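Local coordinates for glucosamine--fructose-6-phosphate aminotransferase [isomerizing] (Francisella tularensis subsp. tularensis, PDB 3TBF), which probably converts fructose 6-phosphate to glucosamine 6-phosphate with nitrogen from glutamine, the deposited fragment being the C-terminal domain, at residues A[130-139]-A[146-156]; A[55-66]-A[82-92]. One frame throughout, in Å; residues are numbered along the deposited sequence.

Contact 1: residues A[130-139]-A[146-156]; sequences VGSMCICNVP and ESDIAFMTKAG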
# COMPACT_ATOMS: atom_id res chain seq x y z
N VAL A 130 10.22 22.07 -6.65
CA VAL A 130 10.11 23.52 -6.57
C VAL A 130 10.34 24.02 -5.14
O VAL A 130 10.69 25.17 -4.91
CB VAL A 130 8.73 24.03 -7.10
CG1 VAL A 130 8.54 23.64 -8.55
CG2 VAL A 130 7.57 23.49 -6.27
N GLY A 131 10.11 23.13 -4.18
CA GLY A 131 10.29 23.47 -2.77
C GLY A 131 9.75 22.42 -1.83
O GLY A 131 9.35 21.34 -2.26
N SER A 132 9.75 22.73 -0.54
CA SER A 132 9.31 21.78 0.49
C SER A 132 8.38 22.42 1.53
O SER A 132 8.46 23.63 1.82
CB SER A 132 10.51 21.17 1.21
OG SER A 132 11.37 22.19 1.68
N MSE A 133 7.50 21.60 2.08
CA MSE A 133 6.60 22.02 3.13
C MSE A 133 6.53 20.92 4.14
O MSE A 133 6.41 19.79 3.79
CB MSE A 133 5.20 22.28 2.59
CG MSE A 133 4.19 22.60 3.70
SE MSE A 133 2.45 23.08 3.02
CE MSE A 133 1.70 21.25 2.70
N CYS A 134 6.57 21.28 5.40
CA CYS A 134 6.42 20.32 6.46
C CYS A 134 5.09 20.49 7.16
O CYS A 134 4.73 21.59 7.53
CB CYS A 134 7.49 20.52 7.53
SG CYS A 134 7.29 19.19 8.76
N ILE A 135 4.38 19.39 7.36
CA ILE A 135 3.25 19.40 8.29
C ILE A 135 3.74 18.81 9.60
O ILE A 135 3.90 17.60 9.72
CB ILE A 135 2.10 18.56 7.80
CG1 ILE A 135 1.73 19.03 6.41
CG2 ILE A 135 0.92 18.55 8.77
CD1 ILE A 135 0.42 19.31 6.28
N CYS A 136 4.02 19.68 10.59
CA CYS A 136 4.75 19.20 11.80
C CYS A 136 4.10 19.74 13.04
O CYS A 136 3.37 20.70 12.97
CB CYS A 136 6.26 19.52 11.72
SG CYS A 136 7.31 19.08 13.26
N ASN A 137 4.36 19.09 14.17
CA ASN A 137 3.82 19.48 15.47
C ASN A 137 4.81 20.20 16.42
O ASN A 137 4.39 20.87 17.36
CB ASN A 137 3.25 18.28 16.21
CG ASN A 137 2.28 18.70 17.31
OD1 ASN A 137 1.36 19.46 17.06
ND2 ASN A 137 2.48 18.20 18.52
N VAL A 138 6.10 20.06 16.17
CA VAL A 138 7.14 20.61 17.03
C VAL A 138 7.87 21.70 16.26
O VAL A 138 8.66 21.40 15.37
CB VAL A 138 8.16 19.55 17.43
CG1 VAL A 138 9.40 20.20 18.19
CG2 VAL A 138 7.46 18.45 18.24
N PRO A 139 7.59 22.97 16.59
CA PRO A 139 8.32 24.04 15.91
C PRO A 139 9.76 24.02 16.37
O PRO A 139 10.07 23.67 17.54
CB PRO A 139 7.61 25.33 16.38
CG PRO A 139 7.00 24.99 17.70
CD PRO A 139 6.74 23.47 17.68
N GLU A 146 14.46 22.85 8.05
CA GLU A 146 15.01 22.56 6.76
C GLU A 146 14.00 22.65 5.65
O GLU A 146 14.41 22.57 4.50
CB GLU A 146 15.69 21.24 6.80
CG GLU A 146 16.86 21.27 7.74
CD GLU A 146 17.55 19.93 7.82
OE1 GLU A 146 17.75 19.30 6.75
OE2 GLU A 146 17.92 19.50 8.95
N SER A 147 12.72 22.85 5.95
CA SER A 147 11.73 23.00 4.91
C SER A 147 11.55 24.47 4.53
O SER A 147 11.85 25.35 5.31
CB SER A 147 10.38 22.41 5.35
OG SER A 147 10.53 21.03 5.64
N ASP A 148 11.03 24.74 3.34
CA ASP A 148 10.73 26.11 2.97
C ASP A 148 9.57 26.68 3.76
O ASP A 148 9.58 27.84 4.10
CB ASP A 148 10.35 26.21 1.50
CG ASP A 148 11.48 25.81 0.60
OD1 ASP A 148 12.65 25.97 1.02
OD2 ASP A 148 11.20 25.37 -0.52
N ILE A 149 8.57 25.86 4.04
CA ILE A 149 7.42 26.31 4.78
C ILE A 149 6.90 25.22 5.71
O ILE A 149 7.04 24.03 5.43
CB ILE A 149 6.33 26.84 3.83
CG1 ILE A 149 5.87 25.80 2.82
CG2 ILE A 149 6.86 28.00 2.99
CD1 ILE A 149 4.72 26.36 1.97
N ALA A 150 6.31 25.62 6.80
CA ALA A 150 5.84 24.71 7.80
C ALA A 150 4.41 25.08 8.16
O ALA A 150 4.14 26.19 8.55
CB ALA A 150 6.71 24.81 9.01
N PHE A 151 3.49 24.16 7.99
CA PHE A 151 2.18 24.25 8.56
C PHE A 151 2.19 23.47 9.88
O PHE A 151 2.38 22.25 9.88
CB PHE A 151 1.15 23.66 7.62
CG PHE A 151 -0.22 23.78 8.13
CD1 PHE A 151 -0.54 23.38 9.43
CD2 PHE A 151 -1.21 24.35 7.37
CE1 PHE A 151 -1.82 23.50 9.95
CE2 PHE A 151 -2.50 24.50 7.91
CZ PHE A 151 -2.79 24.06 9.20
N MSE A 152 1.95 24.17 11.00
CA MSE A 152 2.03 23.56 12.30
C MSE A 152 0.65 23.05 12.72
O MSE A 152 -0.32 23.77 12.67
CB MSE A 152 2.50 24.61 13.33
CG MSE A 152 3.80 25.33 12.98
SE MSE A 152 5.28 24.06 12.63
CE MSE A 152 5.32 23.32 14.48
N THR A 153 0.58 21.81 13.15
CA THR A 153 -0.56 21.29 13.85
C THR A 153 -0.49 21.81 15.29
O THR A 153 0.52 22.29 15.72
CB THR A 153 -0.55 19.76 13.85
OG1 THR A 153 0.70 19.30 14.41
CG2 THR A 153 -0.70 19.22 12.41
N LYS A 154 -1.60 21.77 16.01
CA LYS A 154 -1.59 22.15 17.41
C LYS A 154 -2.05 20.96 18.19
O LYS A 154 -3.09 21.01 18.82
CB LYS A 154 -2.56 23.25 17.70
CG LYS A 154 -2.42 24.51 16.87
CD LYS A 154 -1.02 24.89 16.62
CE LYS A 154 -0.89 26.34 16.58
NZ LYS A 154 0.06 26.77 15.57
N ALA A 155 -1.31 19.88 18.10
CA ALA A 155 -1.67 18.71 18.85
C ALA A 155 -1.20 18.77 20.32
O ALA A 155 -1.78 18.06 21.15
CB ALA A 155 -1.15 17.46 18.15
N GLY A 156 -0.22 19.61 20.66
CA GLY A 156 0.43 19.52 21.98
C GLY A 156 1.26 18.26 22.02
O GLY A 156 1.56 17.72 20.99
O HOH W 1 9.25 19.07 3.87
O HOH W 2 2.79 22.99 17.17
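Asn137 meets Thr153, Ala155 and Gly156 where the two strands run out. CG lies anti to the backbone N (chi1 -161°), which swings the amide across Thr153. OD1 accepts two bonds from the same face of its plane, from Thr153 OG1 at 2.7 Å and from Ala155 N at 2.9 Å. ND2 donates to Gly156 O at 2.7 Å, close to the amide plane. These three bonds fix the rotation of the amide. A water also joins Asn137 O to Thr153 O. At the other end Ser132 and Asp148 bond reciprocally. Ser132 N meets Asp148 OD2 at 3.0 Å from above the carboxylate plane, and Asp148 N donates to Ser132 OG at 3.1 Å. Backbone bonds fill the middle, among them Cys134 N to Ile149 O at 2.8 Å. Apolar contacts lie on both faces of the sheet. On one, Met133 CB packs on Ile149 CG1 at 3.6 Å. On the other, the selenomethionine Met152 bends twice and brings CE to Pro139 CD. Helix 142-146 covers this second face. Strands 129-136 and 149-152 run parallel and, with that helix between them, form a beta-alpha-beta unit at one edge of the SIS-domain sheet.

Contact 2: residues A[55-66]-A[82-92]; sequences KHICIVACGTSY and VPCSVEIASEI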
# COMPACT_ATOMS: atom_id res chain seq x y z
N LYS A 55 2.78 21.89 -9.31
CA LYS A 55 1.95 21.16 -10.27
C LYS A 55 1.74 19.71 -9.87
O LYS A 55 0.92 18.97 -10.43
CB LYS A 55 2.57 21.20 -11.66
CG LYS A 55 3.44 22.39 -11.93
CD LYS A 55 3.02 23.16 -13.18
CE LYS A 55 1.85 24.08 -12.84
NZ LYS A 55 2.25 25.27 -12.00
N HIS A 56 2.50 19.31 -8.89
CA HIS A 56 2.39 17.99 -8.40
C HIS A 56 2.80 18.02 -6.96
O HIS A 56 3.70 18.71 -6.57
CB HIS A 56 3.33 17.08 -9.19
CG HIS A 56 3.27 15.65 -8.78
ND1 HIS A 56 4.02 15.15 -7.74
CD2 HIS A 56 2.56 14.61 -9.27
CE1 HIS A 56 3.75 13.86 -7.59
NE2 HIS A 56 2.87 13.51 -8.51
N ILE A 57 2.13 17.24 -6.16
CA ILE A 57 2.41 17.19 -4.75
C ILE A 57 2.89 15.80 -4.38
O ILE A 57 2.18 14.85 -4.63
CB ILE A 57 1.17 17.50 -3.94
CG1 ILE A 57 0.79 18.94 -4.14
CG2 ILE A 57 1.41 17.22 -2.49
CD1 ILE A 57 -0.54 19.19 -3.66
N CYS A 58 4.05 15.75 -3.72
CA CYS A 58 4.74 14.52 -3.36
C CYS A 58 4.77 14.40 -1.85
O CYS A 58 5.54 15.10 -1.18
CB CYS A 58 6.20 14.56 -3.89
SG CYS A 58 6.84 13.01 -4.58
N ILE A 59 3.95 13.52 -1.29
CA ILE A 59 3.86 13.42 0.19
C ILE A 59 4.74 12.25 0.61
O ILE A 59 4.60 11.14 0.08
CB ILE A 59 2.46 13.21 0.67
CG1 ILE A 59 1.56 14.38 0.29
CG2 ILE A 59 2.41 13.09 2.19
CD1 ILE A 59 0.07 14.17 0.71
N VAL A 60 5.66 12.52 1.52
CA VAL A 60 6.55 11.54 2.09
C VAL A 60 6.40 11.47 3.60
O VAL A 60 6.44 12.48 4.29
CB VAL A 60 8.01 11.89 1.76
CG1 VAL A 60 9.00 10.90 2.42
CG2 VAL A 60 8.18 11.91 0.24
N ALA A 61 6.26 10.26 4.14
CA ALA A 61 6.06 10.10 5.58
C ALA A 61 6.19 8.64 6.01
O ALA A 61 6.37 7.73 5.16
CB ALA A 61 4.68 10.64 5.98
N CYS A 62 6.11 8.38 7.31
CA CYS A 62 6.05 7.03 7.75
C CYS A 62 4.99 6.81 8.83
O CYS A 62 4.53 7.76 9.47
CB CYS A 62 7.45 6.56 8.13
SG CYS A 62 7.88 7.09 9.68
N GLY A 63 4.50 5.57 8.92
CA GLY A 63 3.57 5.15 9.92
C GLY A 63 2.27 5.88 9.81
O GLY A 63 1.72 6.04 8.76
N THR A 64 1.80 6.37 10.93
CA THR A 64 0.54 7.05 11.03
C THR A 64 0.49 8.30 10.15
O THR A 64 -0.58 8.61 9.59
CB THR A 64 0.33 7.44 12.50
OG1 THR A 64 -0.16 6.29 13.18
CG2 THR A 64 -0.65 8.52 12.66
N SER A 65 1.61 9.01 10.06
CA SER A 65 1.68 10.18 9.21
C SER A 65 1.55 9.80 7.71
O SER A 65 0.97 10.53 6.90
CB SER A 65 3.00 10.92 9.49
OG SER A 65 3.03 11.39 10.88
N TYR A 66 2.00 8.62 7.35
CA TYR A 66 1.80 8.17 6.00
C TYR A 66 0.33 7.85 5.77
O TYR A 66 -0.22 8.22 4.73
CB TYR A 66 2.72 6.99 5.69
CG TYR A 66 2.44 6.22 4.45
CD1 TYR A 66 2.88 6.68 3.23
CD2 TYR A 66 1.76 5.02 4.52
CE1 TYR A 66 2.64 5.96 2.09
CE2 TYR A 66 1.50 4.28 3.40
CZ TYR A 66 1.95 4.74 2.19
OH TYR A 66 1.67 4.00 1.07
N VAL A 82 -4.90 18.87 -8.00
CA VAL A 82 -3.49 18.76 -8.23
C VAL A 82 -3.11 17.29 -8.09
O VAL A 82 -3.56 16.64 -7.17
CB VAL A 82 -2.73 19.63 -7.26
CG1 VAL A 82 -1.22 19.60 -7.55
CG2 VAL A 82 -3.25 21.04 -7.40
N PRO A 83 -2.35 16.75 -9.05
CA PRO A 83 -1.99 15.36 -8.88
C PRO A 83 -1.12 15.15 -7.61
O PRO A 83 -0.32 16.02 -7.23
CB PRO A 83 -1.24 15.03 -10.18
CG PRO A 83 -0.81 16.30 -10.70
CD PRO A 83 -1.81 17.32 -10.29
N CYS A 84 -1.29 14.00 -6.96
CA CYS A 84 -0.65 13.76 -5.67
C CYS A 84 -0.12 12.34 -5.58
O CYS A 84 -0.83 11.39 -5.95
CB CYS A 84 -1.70 13.98 -4.60
SG CYS A 84 -1.07 14.00 -2.93
N SER A 85 1.12 12.16 -5.13
CA SER A 85 1.58 10.82 -4.84
C SER A 85 1.99 10.69 -3.38
O SER A 85 2.38 11.69 -2.72
CB SER A 85 2.72 10.41 -5.77
OG SER A 85 3.84 11.22 -5.54
N VAL A 86 1.85 9.49 -2.83
CA VAL A 86 2.18 9.36 -1.46
C VAL A 86 3.11 8.21 -1.29
O VAL A 86 2.76 7.13 -1.70
CB VAL A 86 0.95 9.13 -0.57
CG1 VAL A 86 1.43 9.09 0.86
CG2 VAL A 86 -0.05 10.28 -0.70
N GLU A 87 4.25 8.44 -0.63
CA GLU A 87 5.22 7.37 -0.52
C GLU A 87 5.83 7.20 0.87
O GLU A 87 6.10 8.16 1.57
CB GLU A 87 6.31 7.55 -1.57
CG GLU A 87 6.95 6.14 -1.98
CD GLU A 87 7.86 6.21 -3.22
OE1 GLU A 87 7.50 6.96 -4.18
OE2 GLU A 87 8.90 5.49 -3.22
N ILE A 88 6.05 5.96 1.24
CA ILE A 88 6.76 5.65 2.45
C ILE A 88 8.23 6.12 2.43
O ILE A 88 9.03 5.82 1.51
CB ILE A 88 6.71 4.15 2.76
CG1 ILE A 88 5.29 3.77 3.15
CG2 ILE A 88 7.54 3.83 4.02
CD1 ILE A 88 4.86 2.48 2.55
N ALA A 89 8.59 6.83 3.49
CA ALA A 89 9.89 7.45 3.56
C ALA A 89 11.07 6.45 3.50
O ALA A 89 12.08 6.75 2.93
CB ALA A 89 9.98 8.23 4.83
N SER A 90 10.97 5.29 4.13
CA SER A 90 12.09 4.38 4.11
C SER A 90 12.29 3.74 2.77
O SER A 90 13.36 3.16 2.53
CB SER A 90 11.90 3.29 5.13
OG SER A 90 10.86 2.42 4.74
N GLU A 91 11.32 3.87 1.86
CA GLU A 91 11.50 3.37 0.49
C GLU A 91 11.96 4.46 -0.46
O GLU A 91 12.91 4.21 -1.23
CB GLU A 91 10.23 2.74 -0.03
CG GLU A 91 9.96 1.43 0.67
CD GLU A 91 10.88 0.30 0.15
OE1 GLU A 91 11.08 0.29 -1.08
OE2 GLU A 91 11.41 -0.54 0.92
N ILE A 92 11.34 5.65 -0.43
CA ILE A 92 11.72 6.67 -1.39
C ILE A 92 13.13 7.14 -1.12
O ILE A 92 13.85 7.56 -2.04
CB ILE A 92 10.76 7.88 -1.44
CG1 ILE A 92 11.01 8.73 -2.69
CG2 ILE A 92 10.81 8.75 -0.20
CD1 ILE A 92 10.04 9.96 -2.69
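Ile88 lies over one face of the Tyr66 ring. Ile88 CG1 sits 3.5 Å from the centroid of the Tyr66 ring and 10° off its normal, a CH-pi contact. CD1 of the same isoleucine continues over the ring toward the hydroxyl end. With chi1 at 167° the ring turns off helix 63-80, its CB already directed at the second strand, and lies against Val86 and Ile88. Val86 CG1 meets it obliquely, 3.6 Å from Tyr66 CE1. The other branch of Val86, CG2, turns to Ile59. These two side chains lie side by side and point the same way. Ile59 CD1 also reaches Cys84 SG at 3.8 Å. Ile57 and Cys84 lie on this same face.

Strands 56-61 and 84-88 are parallel and joined through helix 63-80. This is a beta-alpha-beta unit of the SIS domain, whose parallel sheet has strand order 2-1-3-4-5. Backbone bonds such as Ile59 N to Ser85 O, 2.8 Å, hold the pair in register.

On the opposite face the His56 ring lies over Pro83 O, which is offset toward the ring's rim. Ser85 OG stands at the edge, in the ring plane, 3.3 Å from His56 CE1. His56 ND1 has a weak hydrogen bond to Ser103. Further along, Val60 CG1 packs on Ala89 CB at 3.7 Å and on Ile92 CG2. Both partners belong to helix 89-92, which starts where the second strand ends. Ala89 N donates to Ala61 O from 42° above the carbonyl plane. Glu87 forms a salt bridge with Arg95, and Glu91 bonds to Tyr74 and Gly236 of the second subunit.

How the contacts relate
Contacts 1 and 2 lie at opposite edges of one five-stranded parallel sheet. Contact 2 pairs strand 56-61 with the edge strand 84-88. Contact 1 pairs strand 129-136 with the edge strand 149-152. Strand 103-109 lies between the two inner strands and bonds to both. The centres are 15 Å apart, and the nearest atoms are about 6 Å apart, so the contacts do not touch. Phe177 of helix 165-184 meets Met133 of contact 1 and Ile57 of contact 2. Contact 2 also reaches the second subunit, whereas no other chain of the assembly touches contact 1. SIS domains commonly bind phosphosugars, but neither contact includes a bound sugar.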